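Long-range contact in phosphoribosylformylglycinamidine cyclo-ligase (Thermus thermophilus HB8, PDB 5AVM), which probably catalyses the ATP-dependent ring closure of formylglycinamidine ribonucleotide to 5-aminoimidazole ribonucleotide in de novo purine biosynthesis: residues 76-85 with 118-129. Numbering follows the deposited sequence.
Sequences VSGLGFDLVN and LLASLAEACRAH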
loop_
_atom_site.group_PDB
_atom_site.type_symbol
_atom_site.label_atom_id
_atom_site.label_comp_id
_atom_site.label_asym_id
_atom_site.label_seq_id
_atom_site.Cartn_x
_atom_site.Cartn_y
_atom_site.Cartn_z
ATOM N N VAL B 76 11.190 15.312 -9.163
ATOM C CA VAL B 76 10.173 14.324 -8.814
ATOM C C VAL B 76 8.757 14.849 -9.097
ATOM O O VAL B 76 7.761 14.184 -8.794
ATOM C CB VAL B 76 10.282 13.954 -7.326
ATOM C CG1 VAL B 76 11.580 13.232 -7.065
ATOM C CG2 VAL B 76 10.226 15.208 -6.483
ATOM N N SER B 77 8.690 16.040 -9.690
ATOM C CA SER B 77 7.439 16.719 -10.027
ATOM C C SER B 77 6.417 15.849 -10.739
ATOM O O SER B 77 5.207 16.113 -10.673
ATOM C CB SER B 77 7.720 17.915 -10.928
ATOM O OG SER B 77 7.949 17.471 -12.260
ATOM N N GLY B 78 6.895 14.826 -11.438
ATOM C CA GLY B 78 5.986 13.966 -12.170
ATOM C C GLY B 78 5.644 12.660 -11.492
ATOM O O GLY B 78 4.654 12.020 -11.843
ATOM N N LEU B 79 6.449 12.263 -10.512
ATOM C CA LEU B 79 6.226 11.000 -9.813
ATOM C C LEU B 79 4.803 10.859 -9.266
ATOM O O LEU B 79 4.280 9.745 -9.160
ATOM C CB LEU B 79 7.273 10.827 -8.702
ATOM C CG LEU B 79 8.716 10.729 -9.224
ATOM C CD1 LEU B 79 9.672 10.425 -8.086
ATOM C CD2 LEU B 79 8.808 9.640 -10.276
ATOM N N GLY B 80 4.172 11.984 -8.940
ATOM C CA GLY B 80 2.814 11.938 -8.431
ATOM C C GLY B 80 1.854 11.440 -9.494
ATOM O O GLY B 80 0.899 10.727 -9.204
ATOM N N PHE B 81 2.094 11.820 -10.740
ATOM C CA PHE B 81 1.224 11.370 -11.815
ATOM C C PHE B 81 1.558 9.935 -12.215
ATOM O O PHE B 81 0.671 9.163 -12.586
ATOM C CB PHE B 81 1.333 12.308 -13.028
ATOM C CG PHE B 81 0.757 13.679 -12.784
ATOM C CD1 PHE B 81 1.399 14.580 -11.931
ATOM C CD2 PHE B 81 -0.443 14.062 -13.387
ATOM C CE1 PHE B 81 0.858 15.839 -11.679
ATOM C CE2 PHE B 81 -0.996 15.319 -13.143
ATOM C CZ PHE B 81 -0.343 16.210 -12.286
ATOM N N ASP B 82 2.835 9.576 -12.133
ATOM C CA ASP B 82 3.251 8.226 -12.479
ATOM C C ASP B 82 2.500 7.204 -11.644
ATOM O O ASP B 82 2.012 6.209 -12.168
ATOM C CB ASP B 82 4.760 8.046 -12.277
ATOM C CG ASP B 82 5.585 8.661 -13.412
ATOM O OD1 ASP B 82 5.341 8.315 -14.593
ATOM O OD2 ASP B 82 6.484 9.487 -13.124
ATOM N N LEU B 83 2.399 7.454 -10.341
ATOM C CA LEU B 83 1.702 6.535 -9.439
ATOM C C LEU B 83 0.182 6.535 -9.615
ATOM O O LEU B 83 -0.439 5.487 -9.796
ATOM C CB LEU B 83 2.038 6.878 -7.985
ATOM C CG LEU B 83 1.360 6.006 -6.931
ATOM C CD1 LEU B 83 1.594 4.532 -7.240
ATOM C CD2 LEU B 83 1.904 6.372 -5.568
ATOM N N VAL B 84 -0.409 7.722 -9.550
ATOM C CA VAL B 84 -1.851 7.876 -9.686
ATOM C C VAL B 84 -2.353 7.360 -11.030
ATOM O O VAL B 84 -3.320 6.591 -11.085
ATOM C CB VAL B 84 -2.248 9.358 -9.492
ATOM C CG1 VAL B 84 -3.703 9.578 -9.858
ATOM C CG2 VAL B 84 -2.005 9.753 -8.044
ATOM N N ASN B 85 -1.697 7.773 -12.113
ATOM C CA ASN B 85 -2.091 7.336 -13.449
ATOM C C ASN B 85 -1.924 5.838 -13.656
ATOM O O ASN B 85 -2.712 5.222 -14.367
ATOM C CB ASN B 85 -1.298 8.093 -14.507
ATOM C CG ASN B 85 -1.728 9.531 -14.612
ATOM O OD1 ASN B 85 -2.580 9.980 -13.844
ATOM N ND2 ASN B 85 -1.148 10.267 -15.558
ATOM N N LEU B 118 6.887 15.660 -3.549
ATOM C CA LEU B 118 6.146 14.443 -3.858
ATOM C C LEU B 118 4.694 14.651 -3.444
ATOM O O LEU B 118 3.782 14.479 -4.250
ATOM C CB LEU B 118 6.733 13.245 -3.113
ATOM C CG LEU B 118 8.053 12.690 -3.650
ATOM C CD1 LEU B 118 8.527 11.538 -2.769
ATOM C CD2 LEU B 118 7.858 12.234 -5.097
ATOM N N LEU B 119 4.476 15.022 -2.186
ATOM C CA LEU B 119 3.125 15.271 -1.706
ATOM C C LEU B 119 2.460 16.273 -2.634
ATOM O O LEU B 119 1.274 16.166 -2.946
ATOM C CB LEU B 119 3.164 15.839 -0.294
ATOM C CG LEU B 119 3.672 14.853 0.748
ATOM C CD1 LEU B 119 3.726 15.509 2.116
ATOM C CD2 LEU B 119 2.751 13.648 0.760
ATOM N N ALA B 120 3.241 17.252 -3.075
ATOM C CA ALA B 120 2.738 18.280 -3.970
ATOM C C ALA B 120 2.260 17.651 -5.268
ATOM O O ALA B 120 1.182 17.985 -5.767
ATOM C CB ALA B 120 3.831 19.290 -4.257
ATOM N N SER B 121 3.068 16.734 -5.801
ATOM C CA SER B 121 2.779 16.042 -7.058
ATOM C C SER B 121 1.539 15.147 -7.004
ATOM O O SER B 121 0.692 15.190 -7.899
ATOM C CB SER B 121 3.993 15.208 -7.478
ATOM O OG SER B 121 3.842 14.715 -8.797
ATOM N N LEU B 122 1.437 14.335 -5.956
ATOM C CA LEU B 122 0.304 13.433 -5.806
ATOM C C LEU B 122 -1.008 14.185 -5.683
ATOM O O LEU B 122 -2.033 13.745 -6.209
ATOM C CB LEU B 122 0.523 12.524 -4.598
ATOM C CG LEU B 122 1.604 11.472 -4.861
ATOM C CD1 LEU B 122 2.319 11.100 -3.572
ATOM C CD2 LEU B 122 0.963 10.257 -5.514
ATOM N N ALA B 123 -0.979 15.325 -5.001
ATOM C CA ALA B 123 -2.179 16.134 -4.832
ATOM C C ALA B 123 -2.627 16.705 -6.183
ATOM O O ALA B 123 -3.827 16.839 -6.449
ATOM C CB ALA B 123 -1.912 17.254 -3.851
ATOM N N GLU B 124 -1.659 17.035 -7.037
ATOM C CA GLU B 124 -1.950 17.581 -8.364
ATOM C C GLU B 124 -2.491 16.507 -9.304
ATOM O O GLU B 124 -3.353 16.784 -10.121
ATOM C CB GLU B 124 -0.688 18.193 -8.992
ATOM C CG GLU B 124 -0.048 19.351 -8.212
ATOM C CD GLU B 124 1.120 20.006 -8.969
ATOM O OE1 GLU B 124 0.887 20.500 -10.095
ATOM O OE2 GLU B 124 2.263 20.033 -8.446
ATOM N N ALA B 125 -1.972 15.285 -9.182
ATOM C CA ALA B 125 -2.389 14.163 -10.026
ATOM C C ALA B 125 -3.804 13.710 -9.714
ATOM O O ALA B 125 -4.579 13.376 -10.615
ATOM C CB ALA B 125 -1.432 13.000 -9.853
ATOM N N CYS B 126 -4.140 13.687 -8.430
ATOM C CA CYS B 126 -5.474 13.279 -8.015
ATOM C C CYS B 126 -6.511 14.313 -8.392
ATOM O O CYS B 126 -7.500 13.985 -9.037
ATOM C CB CYS B 126 -5.529 13.051 -6.509
ATOM S SG CYS B 126 -4.667 11.588 -5.976
ATOM N N ARG B 127 -6.295 15.562 -7.991
ATOM C CA ARG B 127 -7.269 16.589 -8.315
ATOM C C ARG B 127 -7.378 16.804 -9.822
ATOM O O ARG B 127 -8.368 17.357 -10.303
ATOM C CB ARG B 127 -6.964 17.908 -7.581
ATOM C CG ARG B 127 -5.726 18.648 -8.003
ATOM C CD ARG B 127 -5.596 19.974 -7.235
ATOM N NE ARG B 127 -6.682 20.917 -7.519
ATOM C CZ ARG B 127 -7.761 21.092 -6.756
ATOM N NH1 ARG B 127 -7.923 20.387 -5.639
ATOM N NH2 ARG B 127 -8.683 21.980 -7.109
ATOM N N ALA B 128 -6.374 16.339 -10.564
ATOM C CA ALA B 128 -6.375 16.460 -12.020
ATOM C C ALA B 128 -7.427 15.515 -12.589
ATOM O O ALA B 128 -7.953 15.735 -13.686
ATOM C CB ALA B 128 -5.002 16.108 -12.585
ATOM N N HIS B 129 -7.730 14.466 -11.828
ATOM C CA HIS B 129 -8.713 13.471 -12.235
ATOM C C HIS B 129 -9.984 13.565 -11.402
ATOM O O HIS B 129 -10.900 12.766 -11.576
ATOM C CB HIS B 129 -8.125 12.070 -12.096
ATOM C CG HIS B 129 -6.995 11.795 -13.036
ATOM N ND1 HIS B 129 -7.161 11.749 -14.404
ATOM C CD2 HIS B 129 -5.686 11.539 -12.807
ATOM C CE1 HIS B 129 -6.003 11.473 -14.976
ATOM N NE2 HIS B 129 -5.092 11.342 -14.030
#
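Phe81 sets one ring face over Ala125 of helix 118-129, the methyl beneath the ring centre and CA toward the rim, and illustrates how two helices pack closely when a glycine, an alanine and a serine meet at their crossing. With CG turned anti to the carbonyl carbon (chi1 -69°), the ring is carried from CB across to Ala125. CG meets the Ala125 methyl, whose CB stands 3.7 Å from the centroid of the Phe81 ring, almost on the normal, as a CH-pi contact. CD1 continues toward the Ser121 hydroxyl and CE1 toward Ser121 O, while on the other side CE2 passes 3.6 Å from Ala125 CA and also touches the Ala128 methyl. CZ, the tip, reaches Ala125 N and Glu124 CB, so the Phe81 side chain is a knob in the hole formed by Ser121, Glu124, Ala125 and Ala128. Cutting the side chain back to an alanine here is likely to open a gap among these four residues and leave the Ala125 methyl without its aromatic cover.

At Gly80 no side chain intervenes, and its CA comes within 3.9 Å of Leu122 CA. Ser121 OG, carried anti to its own backbone nitrogen, donates to Ser77 O at 2.7 Å from above the carbonyl plane and accepts a weak bond from Gly80 N, so one hydroxyl links the helix to the turn that leads into 79-85. Val84 forms a second knob among Leu122, Ala125, Cys126 and His129. Beyond it, His129 NE2 donates to Asn85 OD1 over 2.9 Å, imidazole and amide planes 69° apart, while Asn85 ND2 bonds to His221 O.

Leu83, Leu122 and Cys126 also rest on Phe101 of strand 97-107. The axes of helix segments 79-85 and 118-129 come within 7.3 Å, crossing at -47°: knobs-into-holes packing beside a side-chain-free Gly80, on the mixed sheet of the PurM-like N-terminal domain.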